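Putative cytochrome P450 154A1 (Streptomyces coelicolor, PDB 1ODO) is a putative bacterial cytochrome P450 that holds a haem group in a mainly helical fold, here with 4-phenyl-1H-imidazole bound to the iron. Local coordinates at residues A79-V84 with D172-T177; D165-L170 with A242-T247; A15-E20 with I394-Q399. All blocks are in the same frame, centred on the assembly; numbering follows the deposited sequence.

Contact 1 (A79-V84 with D172-T177); sequences ALWVAV and DGVFDT. With PIM (4-phenyl-1H-imidazole), chain C.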
loop_
_atom_site.group_PDB
_atom_site.type_symbol
_atom_site.label_atom_id
_atom_site.label_comp_id
_atom_site.label_asym_id
_atom_site.label_seq_id
_atom_site.Cartn_x
_atom_site.Cartn_y
_atom_site.Cartn_z
ATOM N N ALA A 79 -4.552 -16.287 -0.877
ATOM C CA ALA A 79 -4.128 -16.827 -2.165
ATOM C C ALA A 79 -4.008 -15.815 -3.303
ATOM O O ALA A 79 -3.075 -15.889 -4.103
ATOM C CB ALA A 79 -5.067 -17.962 -2.582
ATOM N N LEU A 80 -4.943 -14.874 -3.381
ATOM C CA LEU A 80 -4.909 -13.872 -4.445
ATOM C C LEU A 80 -3.601 -13.081 -4.504
ATOM O O LEU A 80 -3.165 -12.668 -5.579
ATOM C CB LEU A 80 -6.081 -12.898 -4.297
ATOM C CG LEU A 80 -6.224 -11.873 -5.428
ATOM C CD1 LEU A 80 -6.532 -12.596 -6.738
ATOM C CD2 LEU A 80 -7.332 -10.883 -5.096
ATOM N N TRP A 81 -2.974 -12.876 -3.353
ATOM C CA TRP A 81 -1.721 -12.130 -3.310
ATOM C C TRP A 81 -0.571 -12.827 -4.027
ATOM O O TRP A 81 0.384 -12.174 -4.453
ATOM C CB TRP A 81 -1.306 -11.860 -1.859
ATOM C CG TRP A 81 -2.124 -10.802 -1.190
ATOM C CD1 TRP A 81 -3.372 -10.940 -0.656
ATOM C CD2 TRP A 81 -1.766 -9.424 -1.029
ATOM N NE1 TRP A 81 -3.817 -9.732 -0.172
ATOM C CE2 TRP A 81 -2.851 -8.784 -0.389
ATOM C CE3 TRP A 81 -0.635 -8.668 -1.366
ATOM C CZ2 TRP A 81 -2.838 -7.420 -0.079
ATOM C CZ3 TRP A 81 -0.622 -7.313 -1.059
ATOM C CH2 TRP A 81 -1.721 -6.702 -0.421
ATOM N N VAL A 82 -0.664 -14.147 -4.167
ATOM C CA VAL A 82 0.392 -14.905 -4.830
ATOM C C VAL A 82 -0.074 -15.681 -6.058
ATOM O O VAL A 82 0.748 -16.247 -6.777
ATOM C CB VAL A 82 1.044 -15.913 -3.846
ATOM C CG1 VAL A 82 1.544 -15.181 -2.603
ATOM C CG2 VAL A 82 0.041 -16.997 -3.459
ATOM N N ALA A 83 -1.380 -15.697 -6.305
ATOM C CA ALA A 83 -1.921 -16.424 -7.448
ATOM C C ALA A 83 -2.126 -15.607 -8.721
ATOM O O ALA A 83 -2.266 -16.179 -9.805
ATOM C CB ALA A 83 -3.234 -17.110 -7.051
ATOM N N VAL A 84 -2.150 -14.282 -8.601
ATOM C CA VAL A 84 -2.338 -13.438 -9.778
ATOM C C VAL A 84 -1.153 -13.603 -10.718
ATOM O O VAL A 84 -0.089 -14.067 -10.316
ATOM C CB VAL A 84 -2.450 -11.931 -9.417
ATOM C CG1 VAL A 84 -3.772 -11.650 -8.704
ATOM C CG2 VAL A 84 -1.272 -11.514 -8.546
ATOM N N ASP A 172 -11.431 -3.365 -0.607
ATOM C CA ASP A 172 -11.326 -3.392 0.850
ATOM C C ASP A 172 -11.179 -4.860 1.255
ATOM O O ASP A 172 -10.377 -5.212 2.126
ATOM C CB ASP A 172 -12.595 -2.816 1.488
ATOM C CG ASP A 172 -12.591 -2.930 3.003
ATOM O OD1 ASP A 172 -11.823 -2.190 3.659
ATOM O OD2 ASP A 172 -13.351 -3.765 3.543
ATOM N N GLY A 173 -11.964 -5.716 0.608
ATOM C CA GLY A 173 -11.912 -7.137 0.908
ATOM C C GLY A 173 -10.544 -7.750 0.663
ATOM O O GLY A 173 -10.133 -8.663 1.377
ATOM N N VAL A 174 -9.837 -7.260 -0.351
ATOM C CA VAL A 174 -8.510 -7.781 -0.669
ATOM C C VAL A 174 -7.551 -7.617 0.510
ATOM O O VAL A 174 -6.668 -8.453 0.721
ATOM C CB VAL A 174 -7.922 -7.086 -1.920
ATOM C CG1 VAL A 174 -6.470 -7.511 -2.129
ATOM C CG2 VAL A 174 -8.751 -7.452 -3.149
ATOM N N PHE A 175 -7.731 -6.547 1.280
ATOM C CA PHE A 175 -6.873 -6.294 2.435
ATOM C C PHE A 175 -7.466 -6.772 3.760
ATOM O O PHE A 175 -6.825 -6.667 4.805
ATOM C CB PHE A 175 -6.533 -4.804 2.538
ATOM C CG PHE A 175 -5.588 -4.327 1.473
ATOM C CD1 PHE A 175 -6.044 -4.071 0.184
ATOM C CD2 PHE A 175 -4.236 -4.161 1.751
ATOM C CE1 PHE A 175 -5.164 -3.652 -0.815
ATOM C CE2 PHE A 175 -3.348 -3.745 0.761
ATOM C CZ PHE A 175 -3.815 -3.490 -0.526
ATOM N N ASP A 176 -8.688 -7.297 3.718
ATOM C CA ASP A 176 -9.345 -7.785 4.929
ATOM C C ASP A 176 -8.806 -9.169 5.285
ATOM O O ASP A 176 -9.307 -10.182 4.796
ATOM C CB ASP A 176 -10.854 -7.873 4.710
ATOM C CG ASP A 176 -11.606 -8.164 5.988
ATOM O OD1 ASP A 176 -10.982 -8.681 6.940
ATOM O OD2 ASP A 176 -12.819 -7.881 6.035
ATOM N N THR A 177 -7.799 -9.216 6.149
ATOM C CA THR A 177 -7.211 -10.487 6.546
ATOM C C THR A 177 -7.996 -11.272 7.596
ATOM O O THR A 177 -7.496 -12.265 8.128
ATOM C CB THR A 177 -5.753 -10.287 7.026
ATOM O OG1 THR A 177 -5.711 -9.266 8.024
ATOM C CG2 THR A 177 -4.860 -9.872 5.853
HETATM N N1 PIM C . -1.222 -1.676 -3.178
HETATM C C2 PIM C . -0.360 -0.592 -3.237
HETATM N N3 PIM C . 0.617 -0.909 -3.925
HETATM C C4 PIM C . 0.498 -2.152 -4.356
HETATM C C5 PIM C . -0.652 -2.657 -3.900
HETATM C C6 PIM C . -1.277 -4.013 -4.092
HETATM C C7 PIM C . -2.706 -4.116 -4.046
HETATM C C8 PIM C . -3.313 -5.415 -4.231
HETATM C C9 PIM C . -2.473 -6.535 -4.450
HETATM C C10 PIM C . -1.058 -6.422 -4.496
HETATM C C11 PIM C . -0.491 -5.126 -4.310
HETATM O O HOH W 1 -6.667 -11.060 0.810
#
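Trp-81 and Phe-175 meet almost at a right angle: the six-membered ring of Trp-81 turns its edge to the face of Phe-175, with the planes 88° apart and the ring centroids separated by 5.2 Å, a T-shaped (edge-to-face) stack. The closest approach, Trp-81 CH2 to Phe-175 CE2, is 3.6 Å, and the indole edge sits over the rim of the phenyl ring, not over its middle.

The same indole edge also carries a polar link. Trp-81 NE1 donates to the backbone O of Val-174 over 3.2 Å with an N-H...O angle of 157°; the acceptor lies close to the indole plane, whereas the donor is tilted from the carbonyl plane. A water joins them, donating to Val-174 O at 2.6 Å and accepting a weak bond from Trp-81 NE1 at 3.3 Å.

Val-174 spreads its two methyls over this junction. With CG1 anti to the backbone N (chi1 173°), that methyl stands beside the carbonyl and reaches Trp-81 NE1 at 4.0 Å, while CG2 is turned to Leu-80 CD2 at 4.2 Å, the two side chains crossing at about a right angle. Leu-191 and Tyr-192 of helix 181-204 pack against Val-174 and Leu-80 respectively.

The phenyl end of 4-phenyl-1H-imidazole lies over one face of the indole, toward its rim, its C10 being 3.6 Å from Trp-81 CZ3, and Phe-175 approaches it obliquely, making both aromatic residues part of the ligand pocket. Because the in-plane N-H bond and the edge-to-face stack act on different points of one rigid indole, they should together restrict its rotation. The chemistry implies a pocket wall that is apolar toward the ligand, with the indole nitrogen satisfied on the side of Val-174.

Contact 2 (D165-L170 with A242-T247); sequences DGFRAL and AGYETT. With HEM (protoporphyrin IX containing Fe), chain B; PIM (4-phenyl-1H-imidazole), chain C.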
loop_
_atom_site.group_PDB
_atom_site.type_symbol
_atom_site.label_atom_id
_atom_site.label_comp_id
_atom_site.label_asym_id
_atom_site.label_seq_id
_atom_site.Cartn_x
_atom_site.Cartn_y
_atom_site.Cartn_z
ATOM N N ASP A 165 -17.647 3.290 -7.953
ATOM C CA ASP A 165 -18.082 2.845 -6.632
ATOM C C ASP A 165 -18.014 1.331 -6.461
ATOM O O ASP A 165 -17.708 0.835 -5.377
ATOM C CB ASP A 165 -19.510 3.323 -6.342
ATOM C CG ASP A 165 -19.590 4.818 -6.102
ATOM O OD1 ASP A 165 -18.768 5.341 -5.316
ATOM O OD2 ASP A 165 -20.478 5.472 -6.692
ATOM N N GLY A 166 -18.297 0.607 -7.538
ATOM C CA GLY A 166 -18.273 -0.845 -7.501
ATOM C C GLY A 166 -17.012 -1.534 -7.006
ATOM O O GLY A 166 -17.083 -2.651 -6.499
ATOM N N PHE A 167 -15.859 -0.886 -7.144
ATOM C CA PHE A 167 -14.608 -1.490 -6.696
ATOM C C PHE A 167 -14.302 -1.285 -5.215
ATOM O O PHE A 167 -13.577 -2.073 -4.617
ATOM C CB PHE A 167 -13.429 -0.941 -7.511
ATOM C CG PHE A 167 -13.452 -1.331 -8.962
ATOM C CD1 PHE A 167 -13.934 -0.453 -9.926
ATOM C CD2 PHE A 167 -13.013 -2.590 -9.360
ATOM C CE1 PHE A 167 -13.981 -0.824 -11.272
ATOM C CE2 PHE A 167 -13.057 -2.974 -10.704
ATOM C CZ PHE A 167 -13.543 -2.088 -11.660
ATOM N N ARG A 168 -14.861 -0.233 -4.628
ATOM C CA ARG A 168 -14.634 0.085 -3.221
ATOM C C ARG A 168 -14.683 -1.037 -2.183
ATOM O O ARG A 168 -13.679 -1.317 -1.521
ATOM C CB ARG A 168 -15.574 1.218 -2.804
ATOM C CG ARG A 168 -15.317 2.506 -3.570
ATOM C CD ARG A 168 -16.378 3.545 -3.289
ATOM N NE ARG A 168 -16.412 3.937 -1.885
ATOM C CZ ARG A 168 -17.323 4.757 -1.371
ATOM N NH1 ARG A 168 -18.274 5.262 -2.148
ATOM N NH2 ARG A 168 -17.282 5.082 -0.084
ATOM N N ALA A 169 -15.839 -1.673 -2.026
ATOM C CA ALA A 169 -15.968 -2.752 -1.048
ATOM C C ALA A 169 -15.112 -3.969 -1.383
ATOM O O ALA A 169 -14.650 -4.683 -0.489
ATOM C CB ALA A 169 -17.434 -3.170 -0.922
ATOM N N LEU A 170 -14.903 -4.201 -2.673
ATOM C CA LEU A 170 -14.111 -5.336 -3.126
ATOM C C LEU A 170 -12.615 -5.164 -2.879
ATOM O O LEU A 170 -11.931 -6.113 -2.489
ATOM C CB LEU A 170 -14.392 -5.586 -4.608
ATOM C CG LEU A 170 -15.878 -5.833 -4.896
ATOM C CD1 LEU A 170 -16.088 -6.084 -6.380
ATOM C CD2 LEU A 170 -16.365 -7.028 -4.083
ATOM N N ALA A 242 -4.387 -0.998 -6.030
ATOM C CA ALA A 242 -3.351 -0.112 -5.512
ATOM C C ALA A 242 -3.835 1.332 -5.427
ATOM O O ALA A 242 -3.458 2.068 -4.517
ATOM C CB ALA A 242 -2.116 -0.197 -6.392
ATOM N N GLY A 243 -4.674 1.738 -6.373
ATOM C CA GLY A 243 -5.177 3.099 -6.359
ATOM C C GLY A 243 -6.340 3.336 -5.411
ATOM O O GLY A 243 -6.545 4.456 -4.947
ATOM N N TYR A 244 -7.100 2.287 -5.112
ATOM C CA TYR A 244 -8.250 2.405 -4.215
ATOM C C TYR A 244 -8.008 2.229 -2.718
ATOM O O TYR A 244 -8.819 2.672 -1.901
ATOM C CB TYR A 244 -9.325 1.394 -4.608
ATOM C CG TYR A 244 -10.313 1.863 -5.648
ATOM C CD1 TYR A 244 -9.918 2.109 -6.962
ATOM C CD2 TYR A 244 -11.655 2.023 -5.319
ATOM C CE1 TYR A 244 -10.843 2.499 -7.925
ATOM C CE2 TYR A 244 -12.583 2.413 -6.269
ATOM C CZ TYR A 244 -12.176 2.648 -7.568
ATOM O OH TYR A 244 -13.107 3.019 -8.506
ATOM N N GLU A 245 -6.873 1.619 -2.400
ATOM C CA GLU A 245 -6.459 1.367 -1.031
ATOM C C GLU A 245 -5.018 1.840 -0.895
ATOM O O GLU A 245 -4.434 2.355 -1.846
ATOM C CB GLU A 245 -6.544 -0.128 -0.717
ATOM C CG GLU A 245 -7.840 -0.542 -0.056
ATOM C CD GLU A 245 -8.032 0.136 1.283
ATOM O OE1 GLU A 245 -7.185 -0.065 2.176
ATOM O OE2 GLU A 245 -9.025 0.874 1.442
ATOM N N THR A 246 -4.459 1.672 0.296
ATOM C CA THR A 246 -3.084 2.064 0.580
ATOM C C THR A 246 -2.819 3.570 0.655
ATOM O O THR A 246 -2.482 4.066 1.729
ATOM C CB THR A 246 -2.118 1.418 -0.425
ATOM O OG1 THR A 246 -2.681 0.188 -0.899
ATOM C CG2 THR A 246 -0.804 1.095 0.257
ATOM N N THR A 247 -2.933 4.312 -0.449
ATOM C CA THR A 247 -2.674 5.750 -0.318
ATOM C C THR A 247 -3.583 6.370 0.746
ATOM O O THR A 247 -3.183 7.296 1.456
ATOM C CB THR A 247 -2.846 6.508 -1.656
ATOM O OG1 THR A 247 -1.930 5.982 -2.627
ATOM C CG2 THR A 247 -2.542 7.990 -1.466
HETATM C CHA HEM B . 4.155 -2.515 -5.218
HETATM C CHB HEM B . 1.331 0.501 -7.690
HETATM C CHC HEM B . 0.716 3.187 -3.726
HETATM C CHD HEM B . 3.517 0.155 -1.269
HETATM C C1A HEM B . 3.463 -1.940 -6.255
HETATM C C2A HEM B . 3.392 -2.436 -7.625
HETATM C C3A HEM B . 2.601 -1.601 -8.313
HETATM C C4A HEM B . 2.158 -0.554 -7.403
HETATM C CMA HEM B . 2.199 -1.690 -9.796
HETATM C CAA HEM B . 4.114 -3.704 -8.131
HETATM C CBA HEM B . 5.571 -3.385 -8.513
HETATM C CGA HEM B . 6.394 -4.571 -9.016
HETATM O O1A HEM B . 6.146 -5.699 -8.461
HETATM O O2A HEM B . 7.229 -4.371 -9.896
HETATM C C1B HEM B . 0.909 1.486 -6.838
HETATM C C2B HEM B . 0.020 2.571 -7.214
HETATM C C3B HEM B . -0.158 3.335 -6.099
HETATM C C4B HEM B . 0.612 2.733 -5.033
HETATM C CMB HEM B . -0.579 2.768 -8.622
HETATM C CAB HEM B . -1.006 4.610 -5.923
HETATM C CBB HEM B . -0.516 5.817 -6.740
HETATM C C1C HEM B . 1.442 2.590 -2.705
HETATM C C2C HEM B . 1.507 3.106 -1.329
HETATM C C3C HEM B . 2.292 2.251 -0.634
HETATM C C4C HEM B . 2.713 1.223 -1.563
HETATM C CMC HEM B . 0.768 4.398 -0.859
HETATM C CAC HEM B . 2.723 2.249 0.856
HETATM C CBC HEM B . 3.231 3.575 1.435
HETATM C C1D HEM B . 3.936 -0.839 -2.108
HETATM C C2D HEM B . 4.773 -1.957 -1.739
HETATM C C3D HEM B . 4.948 -2.717 -2.846
HETATM C C4D HEM B . 4.229 -2.063 -3.915
HETATM C CMD HEM B . 5.327 -2.204 -0.321
HETATM C CAD HEM B . 5.735 -4.034 -2.924
HETATM C CBD HEM B . 7.262 -3.968 -2.806
HETATM C CGD HEM B . 7.765 -5.395 -2.848
HETATM O O1D HEM B . 8.224 -5.895 -1.813
HETATM O O2D HEM B . 7.638 -5.998 -3.938
HETATM N NA HEM B . 2.711 -0.793 -6.155
HETATM N NB HEM B . 1.252 1.603 -5.495
HETATM N NC HEM B . 2.191 1.445 -2.821
HETATM N ND HEM B . 3.598 -0.915 -3.456
HETATM FE FE HEM B . 2.458 0.332 -4.476
HETATM N N1 PIM C . -1.222 -1.676 -3.178
HETATM C C2 PIM C . -0.360 -0.592 -3.237
HETATM N N3 PIM C . 0.617 -0.909 -3.925
HETATM C C4 PIM C . 0.498 -2.152 -4.356
HETATM C C5 PIM C . -0.652 -2.657 -3.900
HETATM C C6 PIM C . -1.277 -4.013 -4.092
HETATM C C7 PIM C . -2.706 -4.116 -4.046
HETATM C C8 PIM C . -3.313 -5.415 -4.231
HETATM C C9 PIM C . -2.473 -6.535 -4.450
HETATM C C10 PIM C . -1.058 -6.422 -4.496
HETATM C C11 PIM C . -0.491 -5.126 -4.310
#
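Tyr-244 reaches from helix 229-244 toward Phe-167 and Arg-168 of helix 161-175, its CB already directed at that helix. Beyond CB the ring branches: CD2 faces the backbone N and CG of Arg-168, and CE2 lies 3.8 Å from Arg-168 CG, which stands at the ring edge near its plane. CE2 is also 3.7 Å from Phe-167 CB, and CZ comes almost as close. That methylene sits over the tyrosine face, 4.0 Å from the centroid and 24° off the normal, a CH-pi contact. The Phe-167 ring adds an offset edge-to-face pair, its edge toward the Tyr-244 face, with centroids 5.9 Å apart and planes at 62°. At the tip, Tyr-244 OH passes 3.8 Å from Phe-167 CD1 and is hydrogen-bonded to Arg-164 O.

Within 165-170, Arg-168 NH1 forms a salt bridge with Asp-165 OD1 at 3.2 Å; that oxygen lies near the guanidinium plane, while NH1 comes from above the carboxylate plane.

Past Tyr-244 the helix breaks at Glu-245 and resumes at Thr-247, consistent with the interrupted distal helix of P450s. On its haem side, Ala-242 CB is 3.5 Å from C1B of the porphyrin, and 4-phenyl-1H-imidazole N3 ligates the iron at 2.3 Å. The contact is thus apolar along the ring and polar at the hydroxyl of this buried side chain, which joins the two helices by packing and by a directed bond.

Contact 3 (A15-E20 with I394-Q399); sequences ADHHTE and ISNGHQ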
loop_
_atom_site.group_PDB
_atom_site.type_symbol
_atom_site.label_atom_id
_atom_site.label_comp_id
_atom_site.label_asym_id
_atom_site.label_seq_id
_atom_site.Cartn_x
_atom_site.Cartn_y
_atom_site.Cartn_z
ATOM N N ALA A 15 -4.766 -5.778 15.515
ATOM C CA ALA A 15 -5.148 -5.026 16.706
ATOM C C ALA A 15 -4.082 -4.197 17.421
ATOM O O ALA A 15 -4.413 -3.203 18.071
ATOM C CB ALA A 15 -5.814 -5.972 17.712
ATOM N N ASP A 16 -2.817 -4.586 17.318
ATOM C CA ASP A 16 -1.760 -3.834 17.987
ATOM C C ASP A 16 -0.436 -4.018 17.255
ATOM O O ASP A 16 0.442 -4.757 17.715
ATOM C CB ASP A 16 -1.635 -4.324 19.433
ATOM C CG ASP A 16 -0.647 -3.513 20.246
ATOM O OD1 ASP A 16 -0.076 -2.539 19.711
ATOM O OD2 ASP A 16 -0.445 -3.851 21.429
ATOM N N HIS A 17 -0.291 -3.333 16.125
ATOM C CA HIS A 17 0.926 -3.440 15.335
ATOM C C HIS A 17 2.191 -2.916 16.006
ATOM O O HIS A 17 3.284 -3.386 15.698
ATOM C CB HIS A 17 0.729 -2.788 13.954
ATOM C CG HIS A 17 0.675 -1.291 13.971
ATOM N ND1 HIS A 17 -0.290 -0.585 14.656
ATOM C CD2 HIS A 17 1.447 -0.368 13.348
ATOM C CE1 HIS A 17 -0.113 0.710 14.453
ATOM N NE2 HIS A 17 0.934 0.868 13.662
ATOM N N HIS A 18 2.058 -1.958 16.923
ATOM C CA HIS A 18 3.240 -1.424 17.603
ATOM C C HIS A 18 3.873 -2.511 18.462
ATOM O O HIS A 18 5.095 -2.660 18.492
ATOM C CB HIS A 18 2.887 -0.232 18.493
ATOM C CG HIS A 18 2.472 0.988 17.734
ATOM N ND1 HIS A 18 3.075 1.367 16.554
ATOM C CD2 HIS A 18 1.544 1.935 18.004
ATOM C CE1 HIS A 18 2.536 2.495 16.130
ATOM N NE2 HIS A 18 1.605 2.862 16.992
ATOM N N THR A 19 3.046 -3.260 19.182
ATOM C CA THR A 19 3.578 -4.324 20.020
ATOM C C THR A 19 4.121 -5.400 19.091
ATOM O O THR A 19 5.155 -6.008 19.360
ATOM C CB THR A 19 2.497 -4.936 20.925
ATOM O OG1 THR A 19 2.066 -3.954 21.872
ATOM C CG2 THR A 19 3.052 -6.149 21.676
ATOM N N GLU A 20 3.420 -5.622 17.982
ATOM C CA GLU A 20 3.850 -6.627 17.018
ATOM C C GLU A 20 5.263 -6.315 16.514
ATOM O O GLU A 20 6.078 -7.222 16.346
ATOM C CB GLU A 20 2.879 -6.682 15.836
ATOM C CG GLU A 20 3.306 -7.653 14.740
ATOM C CD GLU A 20 2.321 -7.706 13.593
ATOM O OE1 GLU A 20 1.395 -8.549 13.633
ATOM O OE2 GLU A 20 2.467 -6.893 12.658
ATOM N N ILE A 394 -2.134 -6.419 7.047
ATOM C CA ILE A 394 -1.415 -5.720 5.987
ATOM C C ILE A 394 -1.610 -4.201 6.025
ATOM O O ILE A 394 -0.643 -3.451 6.165
ATOM C CB ILE A 394 -1.842 -6.258 4.598
ATOM C CG1 ILE A 394 -1.562 -7.766 4.525
ATOM C CG2 ILE A 394 -1.087 -5.525 3.493
ATOM C CD1 ILE A 394 -2.019 -8.421 3.240
ATOM N N SER A 395 -2.857 -3.748 5.902
ATOM C CA SER A 395 -3.149 -2.313 5.924
ATOM C C SER A 395 -2.970 -1.681 7.299
ATOM O O SER A 395 -3.369 -2.256 8.311
ATOM C CB SER A 395 -4.577 -2.054 5.438
ATOM O OG SER A 395 -4.714 -2.410 4.077
ATOM N N ASN A 396 -2.381 -0.486 7.321
ATOM C CA ASN A 396 -2.136 0.245 8.559
ATOM C C ASN A 396 -2.840 1.607 8.537
ATOM O O ASN A 396 -2.320 2.584 8.000
ATOM C CB ASN A 396 -0.624 0.426 8.758
ATOM C CG ASN A 396 -0.281 1.238 9.999
ATOM O OD1 ASN A 396 -1.012 1.225 10.990
ATOM N ND2 ASN A 396 0.857 1.931 9.957
ATOM N N GLY A 397 -4.034 1.658 9.115
ATOM C CA GLY A 397 -4.783 2.902 9.153
ATOM C C GLY A 397 -5.834 2.866 10.245
ATOM O O GLY A 397 -5.972 1.861 10.941
ATOM N N HIS A 398 -6.563 3.967 10.408
ATOM C CA HIS A 398 -7.606 4.047 11.424
ATOM C C HIS A 398 -8.941 3.767 10.748
ATOM O O HIS A 398 -9.132 4.107 9.586
ATOM C CB HIS A 398 -7.646 5.444 12.063
ATOM C CG HIS A 398 -6.381 5.832 12.766
ATOM N ND1 HIS A 398 -5.341 6.477 12.129
ATOM C CD2 HIS A 398 -5.984 5.653 14.049
ATOM C CE1 HIS A 398 -4.359 6.678 12.990
ATOM N NE2 HIS A 398 -4.724 6.188 14.161
ATOM N N GLN A 399 -9.866 3.143 11.469
ATOM C CA GLN A 399 -11.172 2.842 10.893
ATOM C C GLN A 399 -11.908 4.133 10.555
ATOM O O GLN A 399 -12.706 4.184 9.619
ATOM C CB GLN A 399 -11.995 2.007 11.874
ATOM C CG GLN A 399 -11.511 0.570 11.997
ATOM C CD GLN A 399 -12.346 -0.249 12.964
ATOM O OE1 GLN A 399 -13.568 -0.114 13.010
ATOM N NE2 GLN A 399 -11.691 -1.111 13.730
#
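Asn-396 points its OD1 at one face of the His-17 imidazole, with no hydrogen bond between the two. The oxygen stands toward the rim of the ring: it is 3.3 Å from His-17 NE2 and 3.6 Å from CE1 of the same ring. The ring and amide planes are 56° apart, and an oxygen above the ring is badly placed to accept an in-plane N-H. The torsions explain the approach: His-17 CG lies between the backbone N and the carbonyl carbon (chi1 73°), while Asn-396 CG extends anti to its own N.

Hydrogen bonds link the pair through a third residue. His-17 NE2 and Asn-396 ND2 both bond to Glu-286 OE1, and ND2 also bonds to Pro-287 O. A carboxylate so close may favour a protonated imidazole, and a positive ring would probably attract the oxygen over its face.

Two further bonds fix the start of the helix that carries His-17. Asp-16 is the N-cap: its OD1 accepts from Thr-19 N at 3.2 Å with an angle of 163°, the capping bond, and its OD2 takes a second, side-chain bond from Thr-19 OG1 at 2.6 Å. Both oxygens are met from above the carboxylate plane.

Through His-17 the first turn of helix 17-25 meets the loop between strands 379-380 and 402-404. That loop runs beside the residues linking helix 275-285 to strand 292-297, with backbone bonds from Ile-394 to Lys-290 and from Asn-396 to Ala-288, while Ser-395 packs on Phe-175 of helix 161-175 and on Asn-249 of helix 247-260.

From the N terminus, 15-20 opens the outermost loop, which contact 3 closes only at 394-399, near the C terminus; contacts 1 and 2 are both nested inside it. Next comes 79-84, whose loop contact 1 closes at 172-177. Before that closure, 165-170 has already opened contact 2, completed at 242-247, so the two cross, sharing helix 161-175. Phe-175 of contact 1 also packs on the segments of the other two: its CE1 lies 3.8 Å from Glu-245 CB, and its CD2 the same distance from Ile-394 CG2. Contacts 1 and 2 tie helices 80-83 and 229-244 to helix 161-175, while contact 3 ties helix 17-25 to the loop before strand 402-404.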